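Local coordinates for L-Ala-D/L-Glu epimerase, a muconate lactonizing enzyme (Klebsiella pneumoniae subsp. pneumoniae MGH 78578, PDB 3FCP), which belongs to the enolase superfamily, resembling muconate lactonizing enzymes, and binds a magnesium ion at one end of its barrel domain, at residues G97-K100 and A105-A108; H182-V187 and C213-A218; V200-D205 and A249-A254; P342-F345 and V350-P353. All blocks are in the same frame, centred on the assembly; numbering follows the deposited sequence.

Contact 1: G97-K100 and A105-A108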
loop_
_atom_site.group_PDB
_atom_site.type_symbol
_atom_site.label_atom_id
_atom_site.label_comp_id
_atom_site.label_asym_id
_atom_site.label_seq_id
_atom_site.Cartn_x
_atom_site.Cartn_y
_atom_site.Cartn_z
ATOM N N GLY A 97 -19.074 9.540 -28.360
ATOM C CA GLY A 97 -20.257 9.843 -27.579
ATOM C C GLY A 97 -21.434 8.960 -27.949
ATOM O O GLY A 97 -22.266 8.640 -27.099
ATOM N N ALA A 98 -21.499 8.540 -29.212
ATOM C CA ALA A 98 -22.606 7.712 -29.683
ATOM C C ALA A 98 -22.292 6.229 -29.868
ATOM O O ALA A 98 -23.204 5.403 -29.961
ATOM C CB ALA A 98 -23.138 8.283 -30.990
ATOM N N ILE A 99 -21.010 5.890 -29.921
ATOM C CA ILE A 99 -20.605 4.510 -30.142
ATOM C C ILE A 99 -19.608 4.021 -29.100
ATOM O O ILE A 99 -18.504 4.549 -29.008
ATOM C CB ILE A 99 -19.929 4.347 -31.531
ATOM C CG1 ILE A 99 -20.805 4.958 -32.631
ATOM C CG2 ILE A 99 -19.651 2.877 -31.803
ATOM C CD1 ILE A 99 -22.139 4.300 -32.787
ATOM N N LYS A 100 -19.995 3.008 -28.333
ATOM C CA LYS A 100 -19.119 2.432 -27.318
ATOM C C LYS A 100 -18.220 1.413 -28.013
ATOM O O LYS A 100 -18.667 0.704 -28.917
ATOM C CB LYS A 100 -19.940 1.718 -26.234
ATOM C CG LYS A 100 -20.887 2.609 -25.451
ATOM C CD LYS A 100 -20.134 3.634 -24.606
ATOM C CE LYS A 100 -21.095 4.399 -23.700
ATOM N NZ LYS A 100 -20.394 5.373 -22.820
ATOM N N ALA A 105 -13.686 -0.487 -36.143
ATOM C CA ALA A 105 -14.509 0.263 -37.089
ATOM C C ALA A 105 -14.115 1.746 -37.049
ATOM O O ALA A 105 -13.965 2.383 -38.085
ATOM C CB ALA A 105 -15.987 0.101 -36.740
ATOM N N LYS A 106 -13.952 2.293 -35.846
ATOM C CA LYS A 106 -13.571 3.695 -35.699
ATOM C C LYS A 106 -12.212 3.971 -36.335
ATOM O O LYS A 106 -12.001 5.024 -36.934
ATOM C CB LYS A 106 -13.536 4.087 -34.219
ATOM C CG LYS A 106 -14.905 4.118 -33.560
ATOM C CD LYS A 106 -14.799 4.318 -32.048
ATOM C CE LYS A 106 -16.180 4.395 -31.405
ATOM N NZ LYS A 106 -16.113 4.400 -29.907
ATOM N N SER A 107 -11.291 3.022 -36.214
ATOM C CA SER A 107 -9.961 3.197 -36.786
ATOM C C SER A 107 -9.998 3.314 -38.314
ATOM O O SER A 107 -9.255 4.106 -38.899
ATOM C CB SER A 107 -9.057 2.034 -36.380
ATOM O OG SER A 107 -7.830 2.098 -37.079
ATOM N N ALA A 108 -10.846 2.518 -38.957
ATOM C CA ALA A 108 -10.969 2.570 -40.415
ATOM C C ALA A 108 -11.489 3.948 -40.824
ATOM O O ALA A 108 -10.993 4.555 -41.773
ATOM C CB ALA A 108 -11.919 1.475 -40.912
#
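The short turn between helix 88-98 and helix 103-121, in the N-terminal domain of this enolase-type protein, is tied by Lys-106 reaching back to Ile-99. Ile-99 is the residue at which the chain leaves helical geometry, and its carbonyl oxygen is where the lysine lands: Lys-106 NZ donates a hydrogen bond to Ile-99 O at 2.6 Å. The ammonium group comes from above the carbonyl plane, 38° out of it, instead of on a lone pair. To get there the lysine runs fully extended beyond CG, spanning backbones whose nearest CA atoms, those of Ile-99 and Lys-106, are 9.0 Å apart. Along the way Lys-106 CE brushes the isoleucine, 3.8 Å from Ile-99 CB, as the lysine runs past it the other way. Gly-101 O and Asn-96 OD1 also accept from the same NZ, so this buried amino group is gripped by three oxygens around the helix end and the turn. Ile-99 packs on Tyr-75 and Ala-105 on Ala-71, Ile-72 and Leu-76, so helix 65-80 lies against both segments, and Leu-58 of the second subunit touches Ile-99.

Contact 2: H182-V187 and C213-A218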
loop_
_atom_site.group_PDB
_atom_site.type_symbol
_atom_site.label_atom_id
_atom_site.label_comp_id
_atom_site.label_asym_id
_atom_site.label_seq_id
_atom_site.Cartn_x
_atom_site.Cartn_y
_atom_site.Cartn_z
ATOM N N HIS A 182 12.081 -24.942 -28.271
ATOM C CA HIS A 182 11.919 -24.345 -29.593
ATOM C C HIS A 182 12.598 -22.977 -29.607
ATOM O O HIS A 182 13.426 -22.690 -30.470
ATOM C CB HIS A 182 10.427 -24.192 -29.908
ATOM C CG HIS A 182 10.134 -23.311 -31.085
ATOM N ND1 HIS A 182 10.419 -23.678 -32.382
ATOM C CD2 HIS A 182 9.562 -22.084 -31.158
ATOM C CE1 HIS A 182 10.032 -22.718 -33.204
ATOM N NE2 HIS A 182 9.509 -21.739 -32.487
ATOM N N THR A 183 12.256 -22.136 -28.635
ATOM C CA THR A 183 12.830 -20.800 -28.568
ATOM C C THR A 183 14.333 -20.833 -28.302
ATOM O O THR A 183 15.087 -20.077 -28.912
ATOM C CB THR A 183 12.104 -19.923 -27.501
ATOM O OG1 THR A 183 12.809 -18.683 -27.334
ATOM C CG2 THR A 183 12.038 -20.636 -26.174
ATOM N N ARG A 184 14.777 -21.714 -27.412
ATOM C CA ARG A 184 16.205 -21.810 -27.112
ATOM C C ARG A 184 16.997 -22.134 -28.382
ATOM O O ARG A 184 18.057 -21.556 -28.625
ATOM C CB ARG A 184 16.465 -22.887 -26.057
ATOM C CG ARG A 184 17.919 -22.948 -25.594
ATOM C CD ARG A 184 18.139 -24.068 -24.588
ATOM N NE ARG A 184 17.328 -23.892 -23.385
ATOM C CZ ARG A 184 17.505 -22.916 -22.497
ATOM N NH1 ARG A 184 16.716 -22.836 -21.431
ATOM N NH2 ARG A 184 18.475 -22.024 -22.668
ATOM N N ALA A 185 16.472 -23.053 -29.191
ATOM C CA ALA A 185 17.129 -23.447 -30.437
ATOM C C ALA A 185 17.292 -22.252 -31.372
ATOM O O ALA A 185 18.358 -22.048 -31.966
ATOM C CB ALA A 185 16.324 -24.545 -31.129
ATOM N N ILE A 186 16.235 -21.457 -31.498
ATOM C CA ILE A 186 16.272 -20.289 -32.364
ATOM C C ILE A 186 17.243 -19.244 -31.829
ATOM O O ILE A 186 17.970 -18.608 -32.596
ATOM C CB ILE A 186 14.865 -19.668 -32.515
ATOM C CG1 ILE A 186 13.935 -20.676 -33.196
ATOM C CG2 ILE A 186 14.944 -18.387 -33.339
ATOM C CD1 ILE A 186 12.483 -20.245 -33.261
ATOM N N VAL A 187 17.258 -19.069 -30.512
ATOM C CA VAL A 187 18.154 -18.102 -29.893
ATOM C C VAL A 187 19.614 -18.472 -30.173
ATOM O O VAL A 187 20.426 -17.611 -30.506
ATOM C CB VAL A 187 17.924 -18.029 -28.362
ATOM C CG1 VAL A 187 19.013 -17.188 -27.701
ATOM C CG2 VAL A 187 16.558 -17.420 -28.080
ATOM N N CYS A 213 8.641 -17.243 -18.300
ATOM C CA CYS A 213 9.320 -15.956 -18.422
ATOM C C CYS A 213 10.728 -15.955 -17.830
ATOM O O CYS A 213 11.628 -15.326 -18.385
ATOM C CB CYS A 213 8.479 -14.843 -17.789
ATOM S SG CYS A 213 7.050 -14.378 -18.806
ATOM N N ARG A 214 10.923 -16.643 -16.707
ATOM C CA ARG A 214 12.258 -16.701 -16.101
ATOM C C ARG A 214 13.230 -17.386 -17.060
ATOM O O ARG A 214 14.349 -16.922 -17.260
ATOM C CB ARG A 214 12.233 -17.462 -14.764
ATOM C CG ARG A 214 11.795 -16.622 -13.567
ATOM C CD ARG A 214 12.059 -17.357 -12.255
ATOM N NE ARG A 214 11.210 -18.539 -12.111
ATOM C CZ ARG A 214 10.015 -18.535 -11.529
ATOM N NH1 ARG A 214 9.526 -17.406 -11.024
ATOM N NH2 ARG A 214 9.300 -19.655 -11.467
ATOM N N GLU A 215 12.786 -18.486 -17.657
ATOM C CA GLU A 215 13.608 -19.238 -18.601
ATOM C C GLU A 215 13.939 -18.409 -19.834
ATOM O O GLU A 215 15.081 -18.398 -20.295
ATOM C CB GLU A 215 12.876 -20.510 -19.027
ATOM C CG GLU A 215 12.833 -21.582 -17.960
ATOM C CD GLU A 215 14.213 -22.109 -17.649
ATOM O OE1 GLU A 215 14.906 -22.545 -18.597
ATOM O OE2 GLU A 215 14.609 -22.082 -16.462
ATOM N N LEU A 216 12.936 -17.716 -20.370
ATOM C CA LEU A 216 13.141 -16.881 -21.545
ATOM C C LEU A 216 14.154 -15.773 -21.253
ATOM O O LEU A 216 15.055 -15.507 -22.057
ATOM C CB LEU A 216 11.814 -16.270 -21.993
ATOM C CG LEU A 216 10.781 -17.248 -22.566
ATOM C CD1 LEU A 216 9.429 -16.561 -22.675
ATOM C CD2 LEU A 216 11.253 -17.752 -23.933
ATOM N N ALA A 217 14.013 -15.125 -20.105
ATOM C CA ALA A 217 14.943 -14.061 -19.755
ATOM C C ALA A 217 16.350 -14.629 -19.625
ATOM O O ALA A 217 17.316 -14.007 -20.062
ATOM C CB ALA A 217 14.527 -13.399 -18.447
ATOM N N ALA A 218 16.457 -15.809 -19.023
ATOM C CA ALA A 218 17.756 -16.447 -18.823
ATOM C C ALA A 218 18.465 -16.803 -20.134
ATOM O O ALA A 218 19.686 -16.695 -20.222
ATOM C CB ALA A 218 17.600 -17.695 -17.942
#
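Leu-216 and Thr-183 meet on the inner side of two neighbouring helices in the outer layer of the barrel domain, where Arg-184 and Leu-216 bring their CA atoms to 8.0 Å. Leu-216 CB leaves helix 206-218, CG then sits anti to the carbonyl carbon (chi1 -68°), and from this branch point the two methyls part. CD1 goes to the aromatic ring of Trp-204, 3.8 Å from Trp-204 CH2. CD2 turns instead toward helix 176-189 and touches Thr-183 CG2 at 3.7 Å, with Thr-183 OG1 only slightly farther off. The leucine lies crosswise to the threonine, and its CD2 rests against both branches of that side chain.

On the more exposed side the chemistry changes to charge. Arg-184 runs straight through CD and bends at chi3 (-61°), a kink that swings the guanidinium across to Glu-215. There Arg-184 NH1 forms a salt bridge with Glu-215 OE1 at 3.4 Å, a long one. The carboxylate oxygen lies at the guanidinium edge and near its plane, but the two flat groups are turned 68° apart, so they are not coplanar, and NH1 alone reaches OE1.

Met-219, just past helix 206-218, packs on both Thr-183 and Arg-184. Beneath the helices lie the parallel strands: Thr-183 touches Val-198 and Leu-169, Leu-216 shares Val-198, and helix 148-158 flanks helix 176-189 through His-182 and Ile-186.

Contact 3: V200-D205 and A249-A254. With MG (magnesium ion), chain I.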
loop_
_atom_site.group_PDB
_atom_site.type_symbol
_atom_site.label_atom_id
_atom_site.label_comp_id
_atom_site.label_asym_id
_atom_site.label_seq_id
_atom_site.Cartn_x
_atom_site.Cartn_y
_atom_site.Cartn_z
ATOM N N VAL A 200 3.498 -14.809 -26.509
ATOM C CA VAL A 200 2.715 -15.932 -26.008
ATOM C C VAL A 200 1.223 -15.670 -26.221
ATOM O O VAL A 200 0.389 -16.550 -26.027
ATOM C CB VAL A 200 2.967 -16.152 -24.494
ATOM C CG1 VAL A 200 2.569 -17.570 -24.100
ATOM C CG2 VAL A 200 4.424 -15.890 -24.162
ATOM N N ASN A 201 0.904 -14.442 -26.617
ATOM C CA ASN A 201 -0.472 -14.024 -26.869
ATOM C C ASN A 201 -1.505 -14.565 -25.880
ATOM O O ASN A 201 -2.465 -15.233 -26.275
ATOM C CB ASN A 201 -0.874 -14.392 -28.304
ATOM C CG ASN A 201 -2.154 -13.692 -28.756
ATOM O OD1 ASN A 201 -2.313 -12.476 -28.584
ATOM N ND2 ASN A 201 -3.066 -14.455 -29.354
ATOM N N GLN A 202 -1.299 -14.277 -24.593
ATOM C CA GLN A 202 -2.227 -14.672 -23.527
ATOM C C GLN A 202 -2.299 -16.140 -23.115
ATOM O O GLN A 202 -3.005 -16.469 -22.170
ATOM C CB GLN A 202 -3.654 -14.245 -23.890
ATOM C CG GLN A 202 -3.906 -12.754 -23.937
ATOM C CD GLN A 202 -5.377 -12.434 -24.166
ATOM O OE1 GLN A 202 -5.886 -12.508 -25.290
ATOM N NE2 GLN A 202 -6.070 -12.093 -23.092
ATOM N N ALA A 203 -1.563 -17.009 -23.792
ATOM C CA ALA A 203 -1.631 -18.443 -23.528
ATOM C C ALA A 203 -1.294 -18.998 -22.149
ATOM O O ALA A 203 -1.868 -20.002 -21.736
ATOM C CB ALA A 203 -0.806 -19.189 -24.587
ATOM N N TRP A 204 -0.389 -18.361 -21.419
ATOM C CA TRP A 204 0.010 -18.903 -20.126
ATOM C C TRP A 204 -0.734 -18.490 -18.875
ATOM O O TRP A 204 -1.122 -17.337 -18.704
ATOM C CB TRP A 204 1.497 -18.643 -19.873
ATOM C CG TRP A 204 2.426 -19.311 -20.838
ATOM C CD1 TRP A 204 2.171 -20.415 -21.604
ATOM C CD2 TRP A 204 3.787 -18.953 -21.092
ATOM N NE1 TRP A 204 3.293 -20.767 -22.318
ATOM C CE2 TRP A 204 4.300 -19.886 -22.024
ATOM C CE3 TRP A 204 4.628 -17.934 -20.620
ATOM C CZ2 TRP A 204 5.615 -19.831 -22.492
ATOM C CZ3 TRP A 204 5.933 -17.880 -21.083
ATOM C CH2 TRP A 204 6.415 -18.824 -22.012
ATOM N N ASP A 205 -0.906 -19.464 -17.991
ATOM C CA ASP A 205 -1.523 -19.235 -16.698
ATOM C C ASP A 205 -0.384 -18.589 -15.906
ATOM O O ASP A 205 0.769 -18.615 -16.346
ATOM C CB ASP A 205 -1.905 -20.564 -16.048
ATOM C CG ASP A 205 -0.721 -21.512 -15.941
ATOM O OD1 ASP A 205 -0.415 -22.192 -16.940
ATOM O OD2 ASP A 205 -0.085 -21.563 -14.868
ATOM N N ALA A 249 3.205 -5.311 -23.331
ATOM C CA ALA A 249 1.773 -5.495 -23.135
ATOM C C ALA A 249 1.042 -5.358 -24.476
ATOM O O ALA A 249 1.328 -4.442 -25.249
ATOM C CB ALA A 249 1.248 -4.455 -22.145
ATOM N N ASP A 250 0.122 -6.273 -24.765
ATOM C CA ASP A 250 -0.651 -6.184 -26.006
ATOM C C ASP A 250 -2.132 -6.104 -25.653
ATOM O O ASP A 250 -2.656 -5.009 -25.449
ATOM C CB ASP A 250 -0.384 -7.382 -26.943
ATOM C CG ASP A 250 -1.116 -7.254 -28.290
ATOM O OD1 ASP A 250 -1.731 -6.191 -28.548
ATOM O OD2 ASP A 250 -1.077 -8.213 -29.097
ATOM N N GLU A 251 -2.799 -7.254 -25.548
ATOM C CA GLU A 251 -4.224 -7.274 -25.219
ATOM C C GLU A 251 -4.575 -6.540 -23.924
ATOM O O GLU A 251 -5.713 -6.100 -23.753
ATOM C CB GLU A 251 -4.750 -8.717 -25.131
ATOM C CG GLU A 251 -5.021 -9.405 -26.472
ATOM C CD GLU A 251 -3.755 -9.747 -27.239
ATOM O OE1 GLU A 251 -2.679 -9.870 -26.615
ATOM O OE2 GLU A 251 -3.844 -9.910 -28.471
ATOM N N ALA A 252 -3.608 -6.409 -23.016
ATOM C CA ALA A 252 -3.841 -5.722 -21.744
ATOM C C ALA A 252 -4.012 -4.211 -21.907
ATOM O O ALA A 252 -4.479 -3.529 -20.995
ATOM C CB ALA A 252 -2.691 -6.002 -20.776
ATOM N N VAL A 253 -3.632 -3.681 -23.061
ATOM C CA VAL A 253 -3.744 -2.243 -23.272
ATOM C C VAL A 253 -4.224 -1.913 -24.676
ATOM O O VAL A 253 -3.577 -2.260 -25.665
ATOM C CB VAL A 253 -2.385 -1.552 -22.997
ATOM C CG1 VAL A 253 -1.312 -2.133 -23.912
ATOM C CG2 VAL A 253 -2.503 -0.054 -23.199
ATOM N N ALA A 254 -5.370 -1.243 -24.760
ATOM C CA ALA A 254 -5.932 -0.862 -26.052
ATOM C C ALA A 254 -6.011 0.656 -26.197
ATOM O O ALA A 254 -5.531 1.231 -27.186
ATOM C CB ALA A 254 -7.330 -1.472 -26.216
HETATM MG MG MG I . -1.746 -10.426 -29.093
HETATM O O HOH W 1 0.470 -10.513 -27.923
HETATM O O HOH W 2 -0.259 -11.588 -30.628
HETATM O O HOH W 3 -2.828 -10.125 -31.420
#
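Two tight turns face each other here, a type I' turn from Val-200 to Ala-203 and a type I turn from Asp-250 to Val-253, with Asn-201 and Asp-250 placing their CA atoms 7.9 Å apart. Each follows a parallel barrel strand, 195-199 or 246-249, and between them they form the magnesium site at the strand ends, where enolase-superfamily barrels carry their metal. Asn-201 OD1 binds the magnesium ion at 2.2 Å and Asp-250 OD2 binds it at 2.3 Å, from roughly opposite sides of the metal. Asp-250 carries CG anti to its backbone nitrogen (chi1 -176°), which sends the carboxylate to the ion. Glu-251 OE2 is bound as well, and three waters join these ligands.

The metal also explains why acceptors crowd together: Asn-201 OD1 and Glu-251 OE2 are only 3.0 Å apart, both drawn to the cation, with the amide and carboxylate planes 68° apart. Behind them, Lys-277 forms a salt bridge to Asp-250 OD1 and Lys-274 a hydrogen bond to OD2, which fixes the carboxylate's rotation.

Gln-202 lies obliquely against the stem of Glu-251, Gln-202 CD standing 3.8 Å from Glu-251 CG, its amide almost parallel to the carboxylate. A bend at chi2 (71°) turns the Glu-251 carboxylate to the ion; its second oxygen makes a longer contact, Glu-251 OE1 lying 2.7 Å from the magnesium ion.

Contact 4: P342-F345 and V350-P353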
loop_
_atom_site.group_PDB
_atom_site.type_symbol
_atom_site.label_atom_id
_atom_site.label_comp_id
_atom_site.label_asym_id
_atom_site.label_seq_id
_atom_site.Cartn_x
_atom_site.Cartn_y
_atom_site.Cartn_z
ATOM N N PRO A 342 2.010 -1.019 -53.918
ATOM C CA PRO A 342 2.378 -1.441 -52.563
ATOM C C PRO A 342 3.541 -0.638 -51.986
ATOM O O PRO A 342 4.218 0.099 -52.705
ATOM C CB PRO A 342 2.741 -2.906 -52.755
ATOM C CG PRO A 342 3.395 -2.886 -54.107
ATOM C CD PRO A 342 2.454 -2.011 -54.916
ATOM N N LEU A 343 3.756 -0.781 -50.680
ATOM C CA LEU A 343 4.847 -0.097 -49.990
ATOM C C LEU A 343 6.151 -0.800 -50.352
ATOM O O LEU A 343 6.147 -1.972 -50.717
ATOM C CB LEU A 343 4.648 -0.182 -48.473
ATOM C CG LEU A 343 3.387 0.455 -47.888
ATOM C CD1 LEU A 343 3.240 0.044 -46.431
ATOM C CD2 LEU A 343 3.472 1.958 -48.022
ATOM N N THR A 344 7.268 -0.094 -50.247
ATOM C CA THR A 344 8.546 -0.715 -50.551
ATOM C C THR A 344 9.251 -1.105 -49.254
ATOM O O THR A 344 9.494 -0.264 -48.383
ATOM C CB THR A 344 9.460 0.228 -51.359
ATOM O OG1 THR A 344 9.998 1.233 -50.495
ATOM C CG2 THR A 344 8.673 0.900 -52.472
ATOM N N PHE A 345 9.550 -2.393 -49.126
ATOM C CA PHE A 345 10.244 -2.926 -47.961
ATOM C C PHE A 345 11.659 -3.278 -48.419
ATOM O O PHE A 345 11.860 -3.647 -49.575
ATOM C CB PHE A 345 9.552 -4.194 -47.456
ATOM C CG PHE A 345 8.202 -3.955 -46.826
ATOM C CD1 PHE A 345 8.069 -3.896 -45.437
ATOM C CD2 PHE A 345 7.064 -3.820 -47.614
ATOM C CE1 PHE A 345 6.822 -3.710 -44.846
ATOM C CE2 PHE A 345 5.810 -3.633 -47.034
ATOM C CZ PHE A 345 5.689 -3.579 -45.643
ATOM N N VAL A 350 10.825 -0.304 -43.948
ATOM C CA VAL A 350 9.752 0.038 -44.868
ATOM C C VAL A 350 9.807 1.551 -45.082
ATOM O O VAL A 350 10.060 2.315 -44.147
ATOM C CB VAL A 350 8.363 -0.388 -44.317
ATOM C CG1 VAL A 350 8.047 0.355 -43.024
ATOM C CG2 VAL A 350 7.294 -0.124 -45.360
ATOM N N ALA A 351 9.600 1.987 -46.318
ATOM C CA ALA A 351 9.645 3.406 -46.616
ATOM C C ALA A 351 8.268 4.020 -46.427
ATOM O O ALA A 351 7.268 3.492 -46.918
ATOM C CB ALA A 351 10.131 3.628 -48.048
ATOM N N LEU A 352 8.222 5.135 -45.707
ATOM C CA LEU A 352 6.963 5.828 -45.455
ATOM C C LEU A 352 6.675 6.843 -46.560
ATOM O O LEU A 352 7.460 7.759 -46.788
ATOM C CB LEU A 352 7.015 6.563 -44.117
ATOM C CG LEU A 352 5.738 7.340 -43.786
ATOM C CD1 LEU A 352 4.617 6.364 -43.450
ATOM C CD2 LEU A 352 5.995 8.277 -42.619
ATOM N N PRO A 353 5.538 6.697 -47.257
ATOM C CA PRO A 353 5.224 7.656 -48.320
ATOM C C PRO A 353 5.086 9.055 -47.723
ATOM O O PRO A 353 4.681 9.202 -46.570
ATOM C CB PRO A 353 3.888 7.147 -48.869
ATOM C CG PRO A 353 3.903 5.678 -48.537
ATOM C CD PRO A 353 4.503 5.654 -47.156
HETATM O O HOH W 4 6.896 2.738 -49.413
#
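Val-350 presses a methyl onto the ring of Phe-345, forming a CH-pi contact: Val-350 CG2 sits 3.8 Å from the centroid of the Phe-345 ring, over one face and somewhat toward its rim. Chi1 of 63° turns the valine so that CG2 is anti to its backbone nitrogen, which puts that methyl over the ring. The same methyl meets Leu-343 CB at 4.1 Å. Farther along, the leucine's other end finds the proline, with Leu-343 CD2 3.8 Å from Pro-353 CG and the leucine lying across the proline ring.

A backbone bond joins the same two segments: Ala-351 N donates to Thr-344 O at 3.1 Å, nearly straight. A water bridges them as well, accepting from Thr-344 N and donating to Ala-351 O. On the exposed side Thr-344 OG1 touches Ala-351 CB at 3.4 Å.

Next out, Leu-332 packs on Phe-345, and helix 307-317 supplies Leu-314 to Val-350 and Val-311 to Pro-353. Backbone bonds from Val-350 to Leu-137 join strand 349-351 to strand 136-143. Phe-345 and Val-350 are a non-hydrogen-bonded antiparallel pair, and the whole is a short beta-hairpin at the edge of the barrel domain's sheet.

Contact 1 stands apart in the N-terminal domain, a buried turn held by one lysine amid backbone and amide oxygens, its centre about 23 Å from that of contact 3. The other three belong to the barrel domain. Contacts 2 and 3 draw on consecutive elements: the loop 200-205 leads into helix 206-218, their segments alternate along the chain, and the two touch where Leu-216 packs on Trp-204. Contact 4 is a surface hairpin, on the opposite side of the chain's centre from contact 3. The chemistry follows place: metal coordination at the strand ends, a greasy interior between helices with a salt bridge at its more exposed side, and hydrophobic cover plus a bridging water at the sheet edge.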